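Local coordinates for protein transcription factor inhibitor I-kappa-B-beta (Mus musculus, PDB 1OY3) that inhibits NF-kappa-B by forming a complex with it that traps it in the cytoplasm, at residues Gly9-His14 with Leu38-Asp43; Ile18-Pro23 with Leu55-Thr60. One frame throughout, in Å; residues are numbered along the deposited sequence.

Contact 1: residues Gly9-His14 with Leu38-Asp43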
ATOM      1  N   GLY C   9     -17.113  -5.809  14.923  1.00 26.58           N
ATOM      2  CA  GLY C   9     -17.906  -5.822  13.706  1.00 19.64           C
ATOM      3  C   GLY C   9     -17.946  -7.157  12.980  1.00 21.65           C
ATOM      4  O   GLY C   9     -18.468  -7.235  11.874  1.00 21.78           O
ATOM      5  N   ASP C  10     -17.409  -8.205  13.598  1.00 21.13           N
ATOM      6  CA  ASP C  10     -17.400  -9.539  12.996  1.00 25.36           C
ATOM      7  C   ASP C  10     -18.714 -10.303  13.203  1.00 27.33           C
ATOM      8  O   ASP C  10     -19.123 -10.563  14.338  1.00 23.42           O
ATOM      9  CB  ASP C  10     -16.256 -10.375  13.572  1.00 24.76           C
ATOM     10  CG  ASP C  10     -14.896  -9.875  13.145  1.00 30.51           C
ATOM     11  OD1 ASP C  10     -14.741  -9.539  11.953  1.00 29.50           O
ATOM     12  OD2 ASP C  10     -13.980  -9.833  13.993  1.00 28.59           O
ATOM     13  N   THR C  11     -19.367 -10.667  12.106  1.00 25.59           N
ATOM     14  CA  THR C  11     -20.617 -11.408  12.188  1.00 28.20           C
ATOM     15  C   THR C  11     -20.305 -12.887  12.391  1.00 26.73           C
ATOM     16  O   THR C  11     -19.145 -13.270  12.543  1.00 29.90           O
ATOM     17  CB  THR C  11     -21.440 -11.267  10.904  1.00 27.02           C
ATOM     18  OG1 THR C  11     -20.835 -12.051   9.871  1.00 28.04           O
ATOM     19  CG2 THR C  11     -21.498  -9.810  10.465  1.00 28.35           C
ATOM     20  N   ALA C  12     -21.340 -13.719  12.394  1.00 27.91           N
ATOM     21  CA  ALA C  12     -21.154 -15.155  12.574  1.00 29.58           C
ATOM     22  C   ALA C  12     -20.271 -15.705  11.450  1.00 29.53           C
ATOM     23  O   ALA C  12     -19.531 -16.674  11.640  1.00 29.46           O
ATOM     24  CB  ALA C  12     -22.507 -15.862  12.586  1.00 30.37           C
ATOM     25  N   LEU C  13     -20.353 -15.082  10.276  1.00 29.81           N
ATOM     26  CA  LEU C  13     -19.535 -15.503   9.146  1.00 30.66           C
ATOM     27  C   LEU C  13     -18.063 -15.261   9.442  1.00 28.44           C
ATOM     28  O   LEU C  13     -17.265 -16.197   9.396  1.00 27.29           O
ATOM     29  CB  LEU C  13     -19.911 -14.747   7.877  1.00 31.11           C
ATOM     30  CG  LEU C  13     -20.689 -15.498   6.801  1.00 30.51           C
ATOM     31  CD1 LEU C  13     -20.522 -14.758   5.492  1.00 32.01           C
ATOM     32  CD2 LEU C  13     -20.173 -16.924   6.654  1.00 29.46           C
ATOM     33  N   HIS C  14     -17.708 -14.012   9.752  1.00 28.15           N
ATOM     34  CA  HIS C  14     -16.314 -13.666  10.047  1.00 29.17           C
ATOM     35  C   HIS C  14     -15.732 -14.627  11.065  1.00 27.86           C
ATOM     36  O   HIS C  14     -14.603 -15.099  10.922  1.00 28.60           O
ATOM     37  CB  HIS C  14     -16.179 -12.242  10.611  1.00 26.03           C
ATOM     38  CG  HIS C  14     -16.536 -11.157   9.642  1.00 27.52           C
ATOM     39  ND1 HIS C  14     -17.829 -10.721   9.455  1.00 22.68           N
ATOM     40  CD2 HIS C  14     -15.765 -10.415   8.809  1.00 27.33           C
ATOM     41  CE1 HIS C  14     -17.841  -9.756   8.554  1.00 27.06           C
ATOM     42  NE2 HIS C  14     -16.601  -9.551   8.144  1.00 28.84           N
ATOM     43  N   LEU C  38     -23.140 -11.815   3.154  1.00 32.17           N
ATOM     44  CA  LEU C  38     -21.804 -12.290   2.800  1.00 32.93           C
ATOM     45  C   LEU C  38     -20.774 -11.175   2.740  1.00 29.51           C
ATOM     46  O   LEU C  38     -19.640 -11.353   3.178  1.00 31.94           O
ATOM     47  CB  LEU C  38     -21.816 -13.002   1.443  1.00 34.93           C
ATOM     48  CG  LEU C  38     -22.358 -14.426   1.365  1.00 35.50           C
ATOM     49  CD1 LEU C  38     -22.313 -14.905  -0.078  1.00 39.29           C
ATOM     50  CD2 LEU C  38     -21.528 -15.330   2.255  1.00 34.39           C
ATOM     51  N   ASP C  39     -21.169 -10.023   2.210  1.00 22.76           N
ATOM     52  CA  ASP C  39     -20.235  -8.911   2.065  1.00 27.28           C
ATOM     53  C   ASP C  39     -20.098  -7.953   3.244  1.00 24.07           C
ATOM     54  O   ASP C  39     -19.412  -6.939   3.135  1.00 22.86           O
ATOM     55  CB  ASP C  39     -20.567  -8.116   0.798  1.00 27.66           C
ATOM     56  CG  ASP C  39     -20.484  -8.965  -0.457  1.00 33.53           C
ATOM     57  OD1 ASP C  39     -19.512  -9.748  -0.585  1.00 30.60           O
ATOM     58  OD2 ASP C  39     -21.386  -8.847  -1.318  1.00 39.22           O
ATOM     59  N   LEU C  40     -20.737  -8.265   4.365  1.00 25.29           N
ATOM     60  CA  LEU C  40     -20.643  -7.395   5.525  1.00 27.05           C
ATOM     61  C   LEU C  40     -19.183  -7.258   5.933  1.00 25.97           C
ATOM     62  O   LEU C  40     -18.462  -8.244   6.013  1.00 26.32           O
ATOM     63  CB  LEU C  40     -21.467  -7.958   6.685  1.00 28.45           C
ATOM     64  CG  LEU C  40     -22.988  -7.924   6.483  1.00 35.65           C
ATOM     65  CD1 LEU C  40     -23.674  -8.570   7.675  1.00 30.35           C
ATOM     66  CD2 LEU C  40     -23.456  -6.476   6.314  1.00 32.70           C
ATOM     67  N   GLN C  41     -18.757  -6.027   6.191  1.00 27.21           N
ATOM     68  CA  GLN C  41     -17.376  -5.753   6.574  1.00 26.09           C
ATOM     69  C   GLN C  41     -17.246  -5.418   8.053  1.00 23.86           C
ATOM     70  O   GLN C  41     -17.968  -4.559   8.552  1.00 25.63           O
ATOM     71  CB  GLN C  41     -16.851  -4.578   5.750  1.00 19.42           C
ATOM     72  CG  GLN C  41     -16.991  -4.767   4.242  1.00 21.52           C
ATOM     73  CD  GLN C  41     -16.750  -3.481   3.465  1.00 18.41           C
ATOM     74  OE1 GLN C  41     -17.609  -3.029   2.710  1.00 22.50           O
ATOM     75  NE2 GLN C  41     -15.578  -2.890   3.649  1.00 22.36           N
ATOM     76  N   ASN C  42     -16.330  -6.084   8.755  1.00 19.17           N
ATOM     77  CA  ASN C  42     -16.125  -5.786  10.167  1.00 18.14           C
ATOM     78  C   ASN C  42     -15.516  -4.384  10.261  1.00 18.14           C
ATOM     79  O   ASN C  42     -15.498  -3.658   9.271  1.00 13.88           O
ATOM     80  CB  ASN C  42     -15.202  -6.814  10.834  1.00 17.94           C
ATOM     81  CG  ASN C  42     -13.851  -6.886  10.186  1.00 19.39           C
ATOM     82  OD1 ASN C  42     -13.452  -5.982   9.455  1.00 23.89           O
ATOM     83  ND2 ASN C  42     -13.125  -7.962  10.458  1.00 16.09           N
ATOM     84  N   ASP C  43     -15.006  -4.016  11.437  1.00 18.31           N
ATOM     85  CA  ASP C  43     -14.441  -2.682  11.645  1.00 22.74           C
ATOM     86  C   ASP C  43     -13.101  -2.409  10.955  1.00 23.95           C
ATOM     87  O   ASP C  43     -12.612  -1.282  10.965  1.00 27.64           O
ATOM     88  CB  ASP C  43     -14.339  -2.384  13.152  1.00 13.72           C
ATOM     89  CG  ASP C  43     -15.709  -2.299  13.826  1.00 23.21           C
ATOM     90  OD1 ASP C  43     -15.762  -2.195  15.070  1.00 25.76           O
ATOM     91  OD2 ASP C  43     -16.740  -2.331  13.114  1.00 21.46           O
TER

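Contact 2: residues Ile18-Pro23 with Leu55-Thr60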
ATOM      1  N   ILE C  18     -12.584 -17.123  11.076  1.00 23.70           N
ATOM      2  CA  ILE C  18     -11.573 -16.845  12.093  1.00 24.18           C
ATOM      3  C   ILE C  18     -11.319 -18.135  12.871  1.00 26.04           C
ATOM      4  O   ILE C  18     -10.178 -18.476  13.160  1.00 26.65           O
ATOM      5  CB  ILE C  18     -12.044 -15.779  13.093  1.00 21.09           C
ATOM      6  CG1 ILE C  18     -12.137 -14.422  12.409  1.00 21.45           C
ATOM      7  CG2 ILE C  18     -11.084 -15.716  14.276  1.00 24.18           C
ATOM      8  CD1 ILE C  18     -13.031 -13.438  13.139  1.00 28.17           C
ATOM      9  N   HIS C  19     -12.397 -18.840  13.212  1.00 28.54           N
ATOM     10  CA  HIS C  19     -12.282 -20.091  13.954  1.00 29.38           C
ATOM     11  C   HIS C  19     -12.094 -21.320  13.062  1.00 32.86           C
ATOM     12  O   HIS C  19     -12.063 -22.452  13.546  1.00 32.38           O
ATOM     13  CB  HIS C  19     -13.496 -20.283  14.867  1.00 25.54           C
ATOM     14  CG  HIS C  19     -13.481 -19.398  16.074  1.00 30.07           C
ATOM     15  ND1 HIS C  19     -14.067 -18.150  16.093  1.00 27.87           N
ATOM     16  CD2 HIS C  19     -12.895 -19.557  17.284  1.00 27.13           C
ATOM     17  CE1 HIS C  19     -13.838 -17.579  17.263  1.00 32.89           C
ATOM     18  NE2 HIS C  19     -13.127 -18.411  18.003  1.00 31.06           N
ATOM     19  N   GLN C  20     -11.966 -21.094  11.760  1.00 35.32           N
ATOM     20  CA  GLN C  20     -11.754 -22.190  10.826  1.00 32.52           C
ATOM     21  C   GLN C  20     -12.715 -23.345  11.093  1.00 30.00           C
ATOM     22  O   GLN C  20     -12.297 -24.500  11.220  1.00 26.35           O
ATOM     23  CB  GLN C  20     -10.307 -22.675  10.944  1.00 36.99           C
ATOM     24  CG  GLN C  20      -9.284 -21.615  10.562  1.00 41.33           C
ATOM     25  CD  GLN C  20      -7.864 -22.003  10.918  1.00 42.61           C
ATOM     26  OE1 GLN C  20      -7.340 -23.009  10.438  1.00 47.42           O
ATOM     27  NE2 GLN C  20      -7.232 -21.201  11.764  1.00 43.01           N
ATOM     28  N   HIS C  21     -14.002 -23.034  11.180  1.00 24.87           N
ATOM     29  CA  HIS C  21     -15.005 -24.064  11.437  1.00 28.07           C
ATOM     30  C   HIS C  21     -15.804 -24.348  10.159  1.00 28.17           C
ATOM     31  O   HIS C  21     -16.888 -23.803   9.951  1.00 24.03           O
ATOM     32  CB  HIS C  21     -15.946 -23.609  12.560  1.00 26.76           C
ATOM     33  CG  HIS C  21     -16.739 -24.722  13.171  1.00 30.63           C
ATOM     34  ND1 HIS C  21     -16.507 -25.187  14.448  1.00 34.19           N
ATOM     35  CD2 HIS C  21     -17.751 -25.475  12.677  1.00 27.66           C
ATOM     36  CE1 HIS C  21     -17.341 -26.176  14.714  1.00 35.40           C
ATOM     37  NE2 HIS C  21     -18.107 -26.372  13.655  1.00 38.02           N
ATOM     38  N   GLU C  22     -15.258 -25.203   9.302  1.00 29.68           N
ATOM     39  CA  GLU C  22     -15.919 -25.538   8.047  1.00 30.39           C
ATOM     40  C   GLU C  22     -17.380 -25.939   8.208  1.00 30.86           C
ATOM     41  O   GLU C  22     -18.247 -25.447   7.483  1.00 25.21           O
ATOM     42  CB  GLU C  22     -14.986 -26.355   7.157  1.00 33.29           C
ATOM     43  CG  GLU C  22     -13.656 -25.663   6.915  1.00 43.97           C
ATOM     44  CD  GLU C  22     -13.769 -24.502   5.946  1.00 49.03           C
ATOM     45  OE1 GLU C  22     -13.786 -24.762   4.723  1.00 52.19           O
ATOM     46  OE2 GLU C  22     -13.835 -23.333   6.402  1.00 44.74           O
ATOM     47  N   PRO C  23     -17.672 -26.848   9.153  1.00 28.81           N
ATOM     48  CA  PRO C  23     -19.052 -27.288   9.383  1.00 30.95           C
ATOM     49  C   PRO C  23     -20.025 -26.138   9.632  1.00 28.70           C
ATOM     50  O   PRO C  23     -21.073 -26.058   8.991  1.00 28.67           O
ATOM     51  CB  PRO C  23     -18.913 -28.214  10.585  1.00 30.11           C
ATOM     52  CG  PRO C  23     -17.580 -28.864  10.317  1.00 31.20           C
ATOM     53  CD  PRO C  23     -16.731 -27.663   9.942  1.00 28.79           C
ATOM     54  N   LEU C  55      -5.906 -15.908   5.544  1.00 16.44           N
ATOM     55  CA  LEU C  55      -5.572 -17.197   6.133  1.00 18.47           C
ATOM     56  C   LEU C  55      -5.007 -18.173   5.105  1.00 21.53           C
ATOM     57  O   LEU C  55      -4.483 -19.229   5.468  1.00 21.68           O
ATOM     58  CB  LEU C  55      -6.807 -17.810   6.801  1.00 12.75           C
ATOM     59  CG  LEU C  55      -7.331 -17.097   8.055  1.00 18.39           C
ATOM     60  CD1 LEU C  55      -8.605 -17.802   8.569  1.00 11.60           C
ATOM     61  CD2 LEU C  55      -6.247 -17.078   9.129  1.00 10.49           C
ATOM     62  N   GLY C  56      -5.121 -17.813   3.828  1.00 21.86           N
ATOM     63  CA  GLY C  56      -4.613 -18.660   2.761  1.00 21.22           C
ATOM     64  C   GLY C  56      -5.358 -19.974   2.624  1.00 23.37           C
ATOM     65  O   GLY C  56      -4.765 -20.994   2.272  1.00 21.50           O
ATOM     66  N   GLU C  57      -6.659 -19.959   2.892  1.00 28.63           N
ATOM     67  CA  GLU C  57      -7.478 -21.170   2.798  1.00 26.86           C
ATOM     68  C   GLU C  57      -8.230 -21.247   1.460  1.00 24.29           C
ATOM     69  O   GLU C  57      -9.344 -20.741   1.336  1.00 20.93           O
ATOM     70  CB  GLU C  57      -8.464 -21.192   3.963  1.00 32.58           C
ATOM     71  CG  GLU C  57      -7.790 -21.302   5.321  1.00 34.11           C
ATOM     72  CD  GLU C  57      -8.773 -21.220   6.477  1.00 37.58           C
ATOM     73  OE1 GLU C  57      -8.443 -21.725   7.570  1.00 42.43           O
ATOM     74  OE2 GLU C  57      -9.870 -20.642   6.303  1.00 36.60           O
ATOM     75  N   ALA C  58      -7.618 -21.897   0.470  1.00 21.59           N
ATOM     76  CA  ALA C  58      -8.196 -22.014  -0.872  1.00 16.91           C
ATOM     77  C   ALA C  58      -9.571 -22.641  -0.896  1.00 20.01           C
ATOM     78  O   ALA C  58     -10.429 -22.265  -1.700  1.00 22.28           O
ATOM     79  CB  ALA C  58      -7.244 -22.804  -1.794  1.00 13.68           C
ATOM     80  N   SER C  59      -9.791 -23.609  -0.017  1.00 18.69           N
ATOM     81  CA  SER C  59     -11.077 -24.270   0.032  1.00 20.23           C
ATOM     82  C   SER C  59     -12.140 -23.302   0.553  1.00 19.60           C
ATOM     83  O   SER C  59     -13.246 -23.221   0.018  1.00 21.68           O
ATOM     84  CB  SER C  59     -10.989 -25.500   0.932  1.00 25.78           C
ATOM     85  OG  SER C  59     -12.234 -26.152   1.003  1.00 31.07           O
ATOM     86  N   THR C  60     -11.790 -22.543   1.581  1.00 18.84           N
ATOM     87  CA  THR C  60     -12.729 -21.593   2.172  1.00 17.80           C
ATOM     88  C   THR C  60     -13.025 -20.419   1.235  1.00 20.18           C
ATOM     89  O   THR C  60     -14.134 -19.883   1.226  1.00 18.80           O
ATOM     90  CB  THR C  60     -12.184 -21.073   3.513  1.00 20.77           C
ATOM     91  OG1 THR C  60     -11.945 -22.189   4.380  1.00 16.58           O
ATOM     92  CG2 THR C  60     -13.181 -20.112   4.170  1.00 20.70           C
TER
HETATM   93  O   HOH W   1     -10.855 -23.718   7.998  1.00 45.95           O

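Contact 1: residues Gly9-His14 with Leu38-Asp43
Asp-10 and Asn-42 lie alongside each other and make the polar link of this contact. Asn-42 ND2 donates to Asp-10 OD1 at 2.7 Å, the acceptor lying almost in the amide plane and being met on its syn side, although amide and carboxylate are turned 59° apart. The amide is gripped at its other end too: Asn-42 OD1 accepts from the backbone N of Leu-44 and Gln-46. Beyond the two segments, Asp-10 OD2 forms a salt bridge to a basic side chain of another protein's chain.

His-14 lays its ring beside the bend at 40-42. Asn-42 CB sits over one ring face, and Leu-40 O approaches the edge, 3.0 Å from His-14 CE1, while NE2 is hydrogen-bonded to Gln-46 O. Thr-11 at the N-cap and His-14 form a capping box at the start of helix 12-18, Thr-11 N donating to His-14 ND1 at 3.1 Å from well out of the ring plane; Thr-11 OG1 accepts from Leu-13 N.

Backbone closeness is greatest at Gly-9, whose O takes a CA-H...O contact from Asn-42 CA at 3.2 Å.

Apolar contacts complete it: at the far end Leu-13 CD1 presses on Leu-38 CD2 at 3.4 Å, tighter than usual, and between the ends Thr-11 CG2 meets Leu-40 CD1 at 3.7 Å.

The Asn-42 to Asp-10 bond ties the first repeat's helix start to the connection leading into the second, both flat groups probably being fixed in orientation.

Contact 2: residues Ile18-Pro23 with Leu55-Thr60
Glu-22 brings its carboxylate to the hydroxyl of Thr-60, with OE2 of Glu-22 3.0 Å from OG1 of Thr-60; OE2 of Glu-57 is also within reach of that OG1, at 3.2 Å. Beside them, Gln-20 crosses Glu-57 at about a right angle: Glu-57 OE1 meets the aliphatic CG of Gln-20 at 3.1 Å, and Gln-20 OE1, another acceptor, lies 3.3 Å from Glu-57 OE1 without bonding.

One water lies between the two acids, 3.2 Å from Glu-57 OE1 and, more weakly, 3.4 Å from Glu-22 OE2. The carboxylates come close, OE2 of Glu-22 being 4.8 Å from OE2 of Glu-57; Lys-63, in a salt bridge with Glu-22 OE1, probably offsets part of that negative charge.

Glu-22 folds at chi2 (-74°), bringing its carboxylate back near its own backbone and in front of Thr-60, whereas Glu-57 is extended beyond CG. Behind them, Gln-20 and Gly-56 each end a helix in a Schellman motif, and His-21 and Glu-57 take the N-cap places of helices 22-32 and 58-66. Ile-18 and Thr-60 rest on helix 48-55, and His-19 stacks on an aromatic ring of another protein's chain.

Two equivalent helix-turn-helix junctions, one from each of the first two repeats, thus stand side by side, as in the regular stacking of ankyrin repeats.

Contacts 1 and 2 join the first two ankyrin repeats at two levels, their centres 15 Å apart. Contact 1 lies where helix 12-18 begins, against the connection leading into the second repeat; contact 2 lies past that helix's far end, where the chain turns into helix 22-32. Their segments alternate along the sequence, and they touch directly: Asp-10 OD2 is 3.8 Å from Ile-18 CD1. Helix 48-55 is common to both, since His-14 and Ile-18 each pack on Leu-51. Residues of both contacts also meet the rest of the complex, Asp-10 and Asn-42 in the first and residues of 18-23 in the second, so this end of the repeat stack also contributes to the assembly.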